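Local coordinates for uncharacterized protein (Pseudomonas aeruginosa PAO1, PDB 4R1D), which is probably a lipase of the alpha/beta hydrolase class, an effector of the H2 type VI secretion system that binds calcium and is captured in complex with Tli4, at residues A[272-277]-A[422-427]; A[426-431]-A[513-518]; A[431-436]-A[520-525]; A[496-501]-A[529-534]. One frame throughout, in Å; residues are numbered along the deposited sequence. Where two conformers were deposited one is given.

Contact 1 (A[272-277]-A[422-427]); sequences ERVLGV and GYHSET
H424 meets the start of strand 274-280 through its imidazole, and hydrogen bonding decides how that ring is held. NE2 of H424 donates to O of V274 over 3.1 Å, the nitrogen approaching from above the carbonyl plane, 54° out of it. At the other ring nitrogen, N of E426 donates in the plane of the imidazole to ND1 of H424 at 2.9 Å. With one nitrogen giving and the other receiving, the rotation of the ring is fixed, and CG lies anti to the backbone N (chi1 -169°), which carries the ring across to the strand. Inside the loop, OG1 of T427 donates to O of H424 at 2.7 Å, tying down the backbone from which the imidazole springs.

Backbone pairing follows directly after. N of V277 donates to O of E426 at 2.9 Å in a nearly straight bond (171°). CA of T427 makes a CA-H...O contact with O of V277 at 3.3 Å.

Apolar contact fills in around these bonds. CA of G276 sits over one face of the imidazole, 4.1 Å from the centroid of the H424 ring, as a CH-pi contact. CG2 of V277 reaches CB of H424 at 3.8 Å, while CG1 of V274 lies near CD2 of the ring. T266 and Q267 of helix 258-267 also touch H424.

The V277-T427 bridge starts the parallel pairing of strands 274-280 and 427-432, two neighbours in the central parallel sheet characteristic of the alpha/beta hydrolase fold.

Contact 2 (A[426-431]-A[513-518]); sequences ETYAHY and VKASFR
The ring of Y431 has CA of R518 over one face, a CH-pi contact 4.2 Å from the centroid. At its rim lie OG of S516, near the ring plane, and the R518 guanidinium, whose NH1 donates to OH of Y431 at 2.9 Å and also bonds OE1 of Q506. The hydroxyl oxygen lies in the guanidinium plane, which stands 73° from the ring. A chi1 of 60° swings the Y431 ring across to the neighbouring strand; E182 also bonds the Y431 and S516 hydroxyls. The F517 ring presents its edge to O of A429, and CB of A515 comes obliquely to within 3.4 Å of CD2 in Y428.

The backbones carrying these groups, Y431 and R518 on one face and Y428 and F517 on the other, form a parallel ladder, axes 9° apart, with 515-519 outermost in this chain's hydrolase sheet. A515 N bonds to T427 O and F517 N to A429 O, while A429 N donates to A515 O at 2.8 Å and Y431 N to F517 O. Before the ladder begins, NZ of K514 donates to OE1 of E426 at 2.7 Å, on its syn lone pair, as part of a salt bridge.

Contact 3 (A[431-436]-A[520-525]); sequences YGADDS and GSKGKG
S521 and D434 bind through backbone and carboxylate. N of S521 donates to OD2 of D434 at 2.9 Å, coming from well above the carboxylate plane, 55° out of it. The same oxygen accepts N of G532 as well. Its partner OD1 is occupied from within its own segment: N of S436 donates to the anti lone pair of OD1 in D434 at 2.8 Å, closing an Asx turn, and OG of S436 gives a second bond to that oxygen from above the plane.

The S521 hydroxyl answers in the other direction. N of D435 donates to OG of S521 at 3.0 Å and nearly straight (169°), so the two residues following A433 are both gripped by one serine. A water also bridges OG of S521 to OD2 of D435, to which it donates.

K522 contributes at both ends. Its backbone N donates to O of A433 at 3.0 Å, while its NZ makes a salt bridge with OD2 of D435, also 3.0 Å long, on the syn side of the carboxylate. Bends at chi3 and chi4 fold the lysine back to reach it. NZ of K522 has S494 OG and A491 O as further partners, and S494 OG bonds to OD1 of D435 too. A type I turn from G520 to G523 presents the S521 and K522 amides side by side.

Four donors therefore surround the buried D434 carboxylate, two on each oxygen, an environment that would be expected to favour its ionised form where the loops beyond the sheet come together.

Contact 4 (A[496-501]-A[529-534]); sequences GDETVP and TKRGYE
E534 and D497 pass with their backbones close, CA of E534 lying 3.5 Å from O of D497 in a CA-H...O contact. One residue earlier, O of Y533 touches CB of D497, again at 3.5 Å. E498 adds the third main surface: its CG meets CG of E534 at 3.8 Å, the two side chains crossing at about a right angle with their carboxylate planes 88° apart.

The methylene groups of the two glutamates do the touching, and their charged ends diverge. Chi2 of E534 (-85°) bends its chain, and OE2 then takes N of Q536 and a water that donates to it at 2.7 Å and also binds OG1 of T499. OE2 of E498 forms a salt bridge with R437; NH2 of R531 is 4.4 Å from that oxygen, which lies far out of the guanidinium plane, so charge alone acts between them, and NE of R531 bonds to OG of S436.

D497 turns its carboxylate back on its own loop. N of T499 donates to OD1 of D497 at 2.9 Å, and N of V500 to the same OD1 at 2.7 Å, an Asx turn extended to an Asx motif that leaves OD2 for ND1 of H535. An aspartate bound to a histidine ND1 in this way is consistent with the acid-histidine pair of alpha/beta hydrolases. A second water joins O of G496 to O of Y533.

Direct polar bonding between the two loops is thus replaced by water bridges, carbon contacts and a distant charge pair, while stronger bonds shape each loop and hold D497 beside H535.

The four contacts follow one route across the fold. Contacts 1 and 2 lie on opposite edges of strand 427-432, which pairs with 274-280 on one side and 515-519 on the other; their centres are 12 Å apart and they share E426 and T427. Contact 3 continues where that strand ends, sharing Y431 with contact 2 at 14 Å between centres. The centres of contacts 3 and 4 are about 7 Å apart, and D434 with G532 and S436 with R531 join them. Along the chain contact 1 precedes contacts 3 and 4, whereas contacts 2, 3 and 4 interleave. Beyond the ends of the last two sheet strands, the loops carrying D497 and H535 come together.

Contact 1 (A[272-277]-A[422-427])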
loop_
_atom_site.group_PDB
_atom_site.type_symbol
_atom_site.label_atom_id
_atom_site.label_comp_id
_atom_site.label_asym_id
_atom_site.label_seq_id
_atom_site.Cartn_x
_atom_site.Cartn_y
_atom_site.Cartn_z
ATOM N N GLU A 272 15.677 -14.302 16.129
ATOM C CA GLU A 272 16.876 -15.035 15.764
ATOM C C GLU A 272 16.601 -16.036 14.646
ATOM O O GLU A 272 17.519 -16.633 14.100
ATOM C CB GLU A 272 17.416 -15.768 16.998
ATOM C CG GLU A 272 17.771 -14.855 18.176
ATOM C CD GLU A 272 16.563 -14.200 18.842
ATOM O OE1 GLU A 272 15.440 -14.754 18.773
ATOM O OE2 GLU A 272 16.747 -13.120 19.449
ATOM N N ARG A 273 15.321 -16.229 14.328
ATOM C CA ARG A 273 14.919 -17.097 13.218
ATOM C C ARG A 273 15.632 -16.697 11.922
ATOM O O ARG A 273 15.880 -17.530 11.046
ATOM C CB ARG A 273 13.401 -17.017 13.013
ATOM C CG ARG A 273 12.876 -17.863 11.884
ATOM C CD ARG A 273 12.864 -19.330 12.288
ATOM N NE ARG A 273 11.740 -19.661 13.166
ATOM C CZ ARG A 273 11.658 -20.807 13.832
ATOM N NH1 ARG A 273 12.645 -21.688 13.723
ATOM N NH2 ARG A 273 10.604 -21.076 14.595
ATOM N N VAL A 274 15.949 -15.414 11.798
ATOM C CA VAL A 274 16.594 -14.909 10.586
ATOM C C VAL A 274 18.111 -15.075 10.659
ATOM O O VAL A 274 18.773 -14.545 11.556
ATOM C CB VAL A 274 16.187 -13.437 10.275
ATOM C CG1 VAL A 274 17.027 -12.868 9.133
ATOM C CG2 VAL A 274 14.682 -13.358 9.948
ATOM N N LEU A 275 18.651 -15.825 9.702
ATOM C CA LEU A 275 20.076 -16.157 9.685
ATOM C C LEU A 275 20.903 -15.007 9.128
ATOM O O LEU A 275 22.053 -14.787 9.537
ATOM C CB LEU A 275 20.313 -17.407 8.832
ATOM C CG LEU A 275 21.702 -18.043 8.873
ATOM C CD1 LEU A 275 22.029 -18.468 10.303
ATOM C CD2 LEU A 275 21.741 -19.233 7.931
ATOM N N GLY A 276 20.316 -14.279 8.189
ATOM C CA GLY A 276 20.996 -13.178 7.533
ATOM C C GLY A 276 20.038 -12.456 6.604
ATOM O O GLY A 276 18.923 -12.917 6.360
ATOM N N VAL A 277 20.471 -11.319 6.075
ATOM C CA VAL A 277 19.574 -10.488 5.286
ATOM C C VAL A 277 20.267 -9.922 4.060
ATOM O O VAL A 277 21.373 -9.381 4.146
ATOM C CB VAL A 277 19.074 -9.317 6.130
ATOM C CG1 VAL A 277 18.168 -8.409 5.309
ATOM C CG2 VAL A 277 18.334 -9.845 7.381
ATOM N N GLY A 422 19.769 -0.166 14.025
ATOM C CA GLY A 422 20.696 -0.551 12.972
ATOM C C GLY A 422 20.255 -1.688 12.049
ATOM O O GLY A 422 19.098 -1.753 11.624
ATOM N N TYR A 423 21.201 -2.572 11.738
ATOM C CA TYR A 423 21.021 -3.610 10.724
ATOM C C TYR A 423 21.425 -4.960 11.297
ATOM O O TYR A 423 22.302 -5.037 12.161
ATOM C CB TYR A 423 21.880 -3.300 9.479
ATOM C CG TYR A 423 21.561 -1.948 8.871
ATOM C CD1 TYR A 423 22.055 -0.779 9.439
ATOM C CD2 TYR A 423 20.725 -1.838 7.762
ATOM C CE1 TYR A 423 21.739 0.467 8.908
ATOM C CE2 TYR A 423 20.410 -0.601 7.215
ATOM C CZ TYR A 423 20.911 0.541 7.791
ATOM O OH TYR A 423 20.585 1.753 7.255
ATOM N N HIS A 424 20.796 -6.020 10.796
ATOM C CA HIS A 424 21.192 -7.382 11.119
ATOM C C HIS A 424 22.709 -7.536 10.916
ATOM O O HIS A 424 23.281 -6.971 9.988
ATOM C CB HIS A 424 20.413 -8.347 10.219
ATOM C CG HIS A 424 20.525 -9.781 10.627
ATOM N ND1 HIS A 424 21.682 -10.512 10.461
ATOM C CD2 HIS A 424 19.622 -10.623 11.186
ATOM C CE1 HIS A 424 21.490 -11.740 10.906
ATOM N NE2 HIS A 424 20.244 -11.837 11.343
ATOM N N SER A 425 23.364 -8.288 11.796
ATOM C CA SER A 425 24.820 -8.430 11.735
ATOM C C SER A 425 25.330 -9.144 10.476
ATOM O O SER A 425 26.520 -9.075 10.148
ATOM C CB SER A 425 25.340 -9.136 12.996
ATOM O OG SER A 425 24.819 -10.453 13.090
ATOM N N GLU A 426 24.445 -9.841 9.773
ATOM C CA GLU A 426 24.834 -10.483 8.521
ATOM C C GLU A 426 24.020 -9.880 7.372
ATOM O O GLU A 426 23.181 -10.546 6.771
ATOM C CB GLU A 426 24.630 -11.995 8.601
ATOM C CG GLU A 426 25.252 -12.625 9.860
ATOM C CD GLU A 426 26.782 -12.546 9.866
ATOM O OE1 GLU A 426 27.383 -12.382 8.788
ATOM O OE2 GLU A 426 27.381 -12.661 10.952
ATOM N N THR A 427 24.278 -8.609 7.087
ATOM C CA THR A 427 23.516 -7.880 6.090
ATOM C C THR A 427 24.348 -7.660 4.835
ATOM O O THR A 427 25.479 -7.149 4.905
ATOM C CB THR A 427 23.044 -6.514 6.638
ATOM O OG1 THR A 427 22.051 -6.720 7.649
ATOM C CG2 THR A 427 22.434 -5.691 5.523
#

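Contact 2 (A[426-431]-A[513-518])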
loop_
_atom_site.group_PDB
_atom_site.type_symbol
_atom_site.label_atom_id
_atom_site.label_comp_id
_atom_site.label_asym_id
_atom_site.label_seq_id
_atom_site.Cartn_x
_atom_site.Cartn_y
_atom_site.Cartn_z
ATOM N N GLU A 426 24.445 -9.841 9.773
ATOM C CA GLU A 426 24.834 -10.483 8.521
ATOM C C GLU A 426 24.020 -9.880 7.372
ATOM O O GLU A 426 23.181 -10.546 6.771
ATOM C CB GLU A 426 24.630 -11.995 8.601
ATOM C CG GLU A 426 25.252 -12.625 9.860
ATOM C CD GLU A 426 26.782 -12.546 9.866
ATOM O OE1 GLU A 426 27.383 -12.382 8.788
ATOM O OE2 GLU A 426 27.381 -12.661 10.952
ATOM N N THR A 427 24.278 -8.609 7.087
ATOM C CA THR A 427 23.516 -7.880 6.090
ATOM C C THR A 427 24.348 -7.660 4.835
ATOM O O THR A 427 25.479 -7.149 4.905
ATOM C CB THR A 427 23.044 -6.514 6.638
ATOM O OG1 THR A 427 22.051 -6.720 7.649
ATOM C CG2 THR A 427 22.434 -5.691 5.523
ATOM N N TYR A 428 23.790 -8.060 3.696
ATOM C CA TYR A 428 24.420 -7.859 2.392
ATOM C C TYR A 428 23.512 -6.959 1.575
ATOM O O TYR A 428 22.419 -7.357 1.166
ATOM C CB TYR A 428 24.618 -9.210 1.689
ATOM C CG TYR A 428 25.602 -10.105 2.417
ATOM C CD1 TYR A 428 25.261 -10.734 3.620
ATOM C CD2 TYR A 428 26.883 -10.298 1.913
ATOM C CE1 TYR A 428 26.191 -11.537 4.299
ATOM C CE2 TYR A 428 27.800 -11.096 2.576
ATOM C CZ TYR A 428 27.462 -11.701 3.755
ATOM O OH TYR A 428 28.408 -12.486 4.374
ATOM N N ALA A 429 23.942 -5.722 1.366
ATOM C CA ALA A 429 23.080 -4.733 0.739
ATOM C C ALA A 429 23.593 -4.365 -0.655
ATOM O O ALA A 429 24.797 -4.335 -0.883
ATOM C CB ALA A 429 23.019 -3.495 1.618
ATOM N N HIS A 430 22.680 -4.087 -1.582
ATOM C CA HIS A 430 23.069 -3.508 -2.869
ATOM C C HIS A 430 22.111 -2.365 -3.216
ATOM O O HIS A 430 20.967 -2.338 -2.769
ATOM C CB HIS A 430 23.126 -4.568 -3.989
ATOM C CG HIS A 430 21.798 -5.195 -4.292
ATOM N ND1 HIS A 430 21.347 -6.328 -3.646
ATOM C CD2 HIS A 430 20.813 -4.827 -5.146
ATOM C CE1 HIS A 430 20.140 -6.634 -4.097
ATOM N NE2 HIS A 430 19.793 -5.738 -5.004
ATOM N N TYR A 431 22.585 -1.399 -3.985
ATOM C CA TYR A 431 21.757 -0.250 -4.305
ATOM C C TYR A 431 22.250 0.424 -5.583
ATOM O O TYR A 431 23.379 0.192 -6.015
ATOM C CB TYR A 431 21.742 0.743 -3.133
ATOM C CG TYR A 431 23.108 1.288 -2.769
ATOM C CD1 TYR A 431 24.045 0.494 -2.117
ATOM C CD2 TYR A 431 23.460 2.600 -3.083
ATOM C CE1 TYR A 431 25.305 0.992 -1.786
ATOM C CE2 TYR A 431 24.703 3.103 -2.752
ATOM C CZ TYR A 431 25.619 2.300 -2.104
ATOM O OH TYR A 431 26.864 2.806 -1.777
ATOM N N VAL A 513 27.484 -2.079 7.520
ATOM C CA VAL A 513 26.980 -3.414 7.185
ATOM C C VAL A 513 28.103 -4.275 6.626
ATOM O O VAL A 513 29.126 -3.760 6.146
ATOM C CB VAL A 513 25.779 -3.390 6.203
ATOM C CG1 VAL A 513 24.534 -2.840 6.887
ATOM C CG2 VAL A 513 26.113 -2.585 4.959
ATOM N N LYS A 514 27.921 -5.586 6.702
ATOM C CA LYS A 514 28.981 -6.521 6.333
ATOM C C LYS A 514 29.400 -6.396 4.868
ATOM O O LYS A 514 30.590 -6.434 4.544
ATOM C CB LYS A 514 28.567 -7.956 6.656
ATOM C CG LYS A 514 29.587 -9.004 6.227
ATOM C CD LYS A 514 29.298 -10.358 6.876
ATOM C CE LYS A 514 29.983 -10.501 8.237
ATOM N NZ LYS A 514 29.996 -11.925 8.732
ATOM N N ALA A 515 28.422 -6.264 3.978
ATOM C CA ALA A 515 28.710 -6.082 2.560
ATOM C C ALA A 515 27.754 -5.073 1.930
ATOM O O ALA A 515 26.562 -5.049 2.247
ATOM C CB ALA A 515 28.643 -7.422 1.814
ATOM N N SER A 516 28.280 -4.229 1.054
ATOM C CA SER A 516 27.481 -3.197 0.389
ATOM C C SER A 516 27.958 -3.039 -1.059
ATOM O O SER A 516 29.135 -2.734 -1.317
ATOM C CB SER A 516 27.574 -1.864 1.149
ATOM O OG SER A 516 26.841 -0.830 0.507
ATOM N N PHE A 517 27.050 -3.277 -2.002
ATOM C CA PHE A 517 27.364 -3.185 -3.429
ATOM C C PHE A 517 26.784 -1.924 -4.043
ATOM O O PHE A 517 25.556 -1.744 -4.114
ATOM C CB PHE A 517 26.873 -4.428 -4.173
ATOM C CG PHE A 517 27.505 -5.700 -3.687
ATOM C CD1 PHE A 517 27.068 -6.304 -2.518
ATOM C CD2 PHE A 517 28.548 -6.283 -4.390
ATOM C CE1 PHE A 517 27.644 -7.458 -2.054
ATOM C CE2 PHE A 517 29.138 -7.438 -3.936
ATOM C CZ PHE A 517 28.683 -8.039 -2.766
ATOM N N ARG A 518 27.688 -1.047 -4.480
ATOM C CA ARG A 518 27.313 0.255 -4.993
ATOM C C ARG A 518 27.257 0.168 -6.524
ATOM O O ARG A 518 28.284 0.213 -7.208
ATOM C CB ARG A 518 28.343 1.273 -4.518
ATOM C CG ARG A 518 28.107 2.743 -4.869
ATOM C CD ARG A 518 29.224 3.540 -4.173
ATOM N NE ARG A 518 29.201 4.986 -4.391
ATOM C CZ ARG A 518 28.529 5.860 -3.648
ATOM N NH1 ARG A 518 27.762 5.445 -2.642
ATOM N NH2 ARG A 518 28.612 7.162 -3.924
HETATM O O HOH W 1 29.994 -13.981 11.235
HETATM O O HOH W 2 25.907 -6.381 8.677
#

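Contact 3 (A[431-436]-A[520-525])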
loop_
_atom_site.group_PDB
_atom_site.type_symbol
_atom_site.label_atom_id
_atom_site.label_comp_id
_atom_site.label_asym_id
_atom_site.label_seq_id
_atom_site.Cartn_x
_atom_site.Cartn_y
_atom_site.Cartn_z
ATOM N N TYR A 431 22.585 -1.399 -3.985
ATOM C CA TYR A 431 21.757 -0.250 -4.305
ATOM C C TYR A 431 22.250 0.424 -5.583
ATOM O O TYR A 431 23.379 0.192 -6.015
ATOM C CB TYR A 431 21.742 0.743 -3.133
ATOM C CG TYR A 431 23.108 1.288 -2.769
ATOM C CD1 TYR A 431 24.045 0.494 -2.117
ATOM C CD2 TYR A 431 23.460 2.600 -3.083
ATOM C CE1 TYR A 431 25.305 0.992 -1.786
ATOM C CE2 TYR A 431 24.703 3.103 -2.752
ATOM C CZ TYR A 431 25.619 2.300 -2.104
ATOM O OH TYR A 431 26.864 2.806 -1.777
ATOM N N GLY A 432 21.383 1.229 -6.187
ATOM C CA GLY A 432 21.698 1.947 -7.413
ATOM C C GLY A 432 22.185 3.349 -7.098
ATOM O O GLY A 432 21.484 4.136 -6.455
ATOM N N ALA A 433 23.396 3.653 -7.549
ATOM C CA ALA A 433 24.004 4.943 -7.300
ATOM C C ALA A 433 24.523 5.478 -8.623
ATOM O O ALA A 433 25.667 5.231 -8.996
ATOM C CB ALA A 433 25.136 4.803 -6.318
ATOM N N ASP A 434 23.674 6.205 -9.334
ATOM C CA ASP A 434 24.021 6.620 -10.683
ATOM C C ASP A 434 23.629 8.060 -10.898
ATOM O O ASP A 434 22.485 8.452 -10.650
ATOM C CB ASP A 434 23.329 5.731 -11.710
ATOM C CG ASP A 434 23.973 5.816 -13.076
ATOM O OD1 ASP A 434 23.792 6.843 -13.758
ATOM O OD2 ASP A 434 24.664 4.855 -13.473
ATOM N N ASP A 435 24.586 8.856 -11.365
ATOM C CA ASP A 435 24.336 10.278 -11.553
ATOM C C ASP A 435 23.503 10.594 -12.795
ATOM O O ASP A 435 23.134 11.747 -13.004
ATOM C CB ASP A 435 25.653 11.054 -11.550
ATOM C CG ASP A 435 26.155 11.323 -10.144
ATOM O OD1 ASP A 435 25.345 11.770 -9.303
ATOM O OD2 ASP A 435 27.350 11.085 -9.873
ATOM N N SER A 436 23.177 9.579 -13.599
ATOM C CA SER A 436 22.249 9.790 -14.715
ATOM C C SER A 436 20.786 9.600 -14.301
ATOM O O SER A 436 19.882 9.636 -15.135
ATOM C CB SER A 436 22.592 8.902 -15.917
ATOM O OG SER A 436 22.185 7.562 -15.696
ATOM N N GLY A 520 26.299 1.100 -10.452
ATOM C CA GLY A 520 26.098 2.261 -11.293
ATOM C C GLY A 520 27.315 3.165 -11.364
ATOM O O GLY A 520 28.404 2.805 -10.918
ATOM N N SER A 521 27.109 4.361 -11.905
ATOM C CA SER A 521 28.208 5.255 -12.242
ATOM C C SER A 521 29.059 5.685 -11.044
ATOM O O SER A 521 30.246 5.998 -11.201
ATOM C CB SER A 521 27.665 6.487 -12.961
ATOM O OG SER A 521 27.069 7.382 -12.036
ATOM N N LYS A 522 28.469 5.711 -9.849
ATOM C CA LYS A 522 29.197 6.149 -8.657
ATOM C C LYS A 522 29.920 5.017 -7.932
ATOM O O LYS A 522 30.573 5.236 -6.915
ATOM C CB LYS A 522 28.265 6.898 -7.694
ATOM C CG LYS A 522 27.493 8.029 -8.364
ATOM C CD LYS A 522 26.562 8.752 -7.399
ATOM C CE LYS A 522 27.322 9.591 -6.362
ATOM N NZ LYS A 522 28.121 10.684 -7.012
ATOM N N GLY A 523 29.787 3.802 -8.450
ATOM C CA GLY A 523 30.494 2.665 -7.902
ATOM C C GLY A 523 31.681 2.291 -8.768
ATOM O O GLY A 523 31.999 2.998 -9.730
ATOM N N LYS A 524 32.331 1.178 -8.434
ATOM C CA LYS A 524 33.509 0.717 -9.165
ATOM C C LYS A 524 33.362 -0.748 -9.563
ATOM O O LYS A 524 32.397 -1.409 -9.176
ATOM C CB LYS A 524 34.761 0.865 -8.303
ATOM C CG LYS A 524 35.048 2.288 -7.828
ATOM C CD LYS A 524 35.351 3.215 -8.999
ATOM C CE LYS A 524 35.585 4.649 -8.521
ATOM N NZ LYS A 524 35.843 5.597 -9.649
ATOM N N GLY A 525 34.332 -1.261 -10.320
ATOM C CA GLY A 525 34.361 -2.679 -10.647
ATOM C C GLY A 525 34.071 -3.011 -12.097
ATOM O O GLY A 525 33.208 -2.410 -12.736
HETATM O O HOH W 3 28.794 9.364 -11.367
#

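Contact 4 (A[496-501]-A[529-534])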
loop_
_atom_site.group_PDB
_atom_site.type_symbol
_atom_site.label_atom_id
_atom_site.label_comp_id
_atom_site.label_asym_id
_atom_site.label_seq_id
_atom_site.Cartn_x
_atom_site.Cartn_y
_atom_site.Cartn_z
ATOM N N GLY A 496 21.029 8.441 -7.898
ATOM C CA GLY A 496 20.353 7.362 -7.198
ATOM C C GLY A 496 19.845 6.329 -8.180
ATOM O O GLY A 496 20.531 5.996 -9.154
ATOM N N ASP A 497 18.643 5.818 -7.930
ATOM C CA ASP A 497 18.059 4.824 -8.824
ATOM C C ASP A 497 16.690 5.267 -9.336
ATOM O O ASP A 497 15.907 4.442 -9.788
ATOM C CB ASP A 497 17.970 3.457 -8.126
ATOM C CG ASP A 497 16.945 3.439 -6.999
ATOM O OD1 ASP A 497 16.212 4.434 -6.861
ATOM O OD2 ASP A 497 16.858 2.429 -6.264
ATOM N N GLU A 498 16.431 6.578 -9.265
ATOM C CA GLU A 498 15.178 7.217 -9.685
ATOM C C GLU A 498 14.253 7.446 -8.498
ATOM O O GLU A 498 13.565 8.461 -8.426
ATOM C CB GLU A 498 14.434 6.440 -10.781
ATOM C CG GLU A 498 15.274 6.131 -12.002
ATOM C CD GLU A 498 14.793 6.827 -13.247
ATOM O OE1 GLU A 498 13.557 6.919 -13.446
ATOM O OE2 GLU A 498 15.663 7.272 -14.028
ATOM N N THR A 499 14.250 6.501 -7.564
ATOM C CA THR A 499 13.375 6.603 -6.398
ATOM C C THR A 499 14.132 6.811 -5.091
ATOM O O THR A 499 13.667 7.546 -4.223
ATOM C CB THR A 499 12.470 5.370 -6.270
ATOM O OG1 THR A 499 11.448 5.445 -7.263
ATOM C CG2 THR A 499 11.819 5.326 -4.885
ATOM N N VAL A 500 15.290 6.166 -4.960
ATOM C CA VAL A 500 16.121 6.286 -3.763
ATOM C C VAL A 500 17.414 7.046 -4.094
ATOM O O VAL A 500 18.255 6.544 -4.825
ATOM C CB VAL A 500 16.472 4.886 -3.207
ATOM C CG1 VAL A 500 17.419 4.967 -1.991
ATOM C CG2 VAL A 500 15.179 4.129 -2.835
ATOM N N PRO A 501 17.563 8.267 -3.562
ATOM C CA PRO A 501 18.824 8.993 -3.799
ATOM C C PRO A 501 19.972 8.223 -3.179
ATOM O O PRO A 501 19.792 7.543 -2.177
ATOM C CB PRO A 501 18.619 10.305 -3.042
ATOM C CG PRO A 501 17.124 10.507 -3.078
ATOM C CD PRO A 501 16.547 9.114 -2.915
ATOM N N THR A 529 29.962 -1.752 -15.000
ATOM C CA THR A 529 30.128 -0.657 -15.960
ATOM C C THR A 529 28.844 -0.207 -16.647
ATOM O O THR A 529 28.822 0.856 -17.261
ATOM C CB THR A 529 31.155 -0.998 -17.061
ATOM O OG1 THR A 529 30.626 -2.036 -17.900
ATOM C CG2 THR A 529 32.460 -1.447 -16.437
ATOM N N LYS A 530 27.782 -1.007 -16.568
ATOM C CA LYS A 530 26.502 -0.601 -17.138
ATOM C C LYS A 530 25.887 0.535 -16.333
ATOM O O LYS A 530 26.155 0.674 -15.145
ATOM C CB LYS A 530 25.525 -1.778 -17.167
ATOM C CG LYS A 530 25.977 -2.948 -18.024
ATOM C CD LYS A 530 26.135 -2.549 -19.486
ATOM C CE LYS A 530 26.387 -3.768 -20.367
ATOM N NZ LYS A 530 27.585 -4.532 -19.919
ATOM N N ARG A 531 25.045 1.337 -16.973
ATOM C CA ARG A 531 24.300 2.383 -16.265
ATOM C C ARG A 531 23.565 1.740 -15.087
ATOM O O ARG A 531 23.060 0.619 -15.211
ATOM C CB ARG A 531 23.275 3.024 -17.210
ATOM C CG ARG A 531 22.442 4.159 -16.598
ATOM C CD ARG A 531 21.265 4.518 -17.509
ATOM N NE ARG A 531 20.613 5.757 -17.096
ATOM C CZ ARG A 531 19.373 6.107 -17.433
ATOM N NH1 ARG A 531 18.635 5.309 -18.196
ATOM N NH2 ARG A 531 18.871 7.260 -17.007
ATOM N N GLY A 532 23.523 2.433 -13.950
ATOM C CA GLY A 532 22.829 1.921 -12.776
ATOM C C GLY A 532 21.372 1.652 -13.089
ATOM O O GLY A 532 20.770 2.333 -13.915
ATOM N N TYR A 533 20.801 0.650 -12.429
ATOM C CA TYR A 533 19.439 0.228 -12.709
ATOM C C TYR A 533 18.411 1.172 -12.099
ATOM O O TYR A 533 18.734 1.999 -11.251
ATOM C CB TYR A 533 19.212 -1.209 -12.211
ATOM C CG TYR A 533 19.863 -1.497 -10.873
ATOM C CD1 TYR A 533 19.313 -1.004 -9.688
ATOM C CD2 TYR A 533 21.021 -2.257 -10.790
ATOM C CE1 TYR A 533 19.909 -1.262 -8.450
ATOM C CE2 TYR A 533 21.622 -2.524 -9.567
ATOM C CZ TYR A 533 21.068 -2.018 -8.400
ATOM O OH TYR A 533 21.667 -2.275 -7.190
ATOM N N GLU A 534 17.171 1.041 -12.558
ATOM C CA GLU A 534 16.049 1.793 -12.032
ATOM C C GLU A 534 15.437 1.020 -10.865
ATOM O O GLU A 534 15.464 -0.206 -10.839
ATOM C CB GLU A 534 15.015 2.003 -13.149
ATOM C CG GLU A 534 13.755 2.771 -12.750
ATOM C CD GLU A 534 12.691 1.885 -12.130
ATOM O OE1 GLU A 534 12.553 0.720 -12.561
ATOM O OE2 GLU A 534 12.005 2.352 -11.194
HETATM O O HOH W 4 21.095 3.404 -10.335
HETATM O O HOH W 5 11.827 4.712 -9.922
#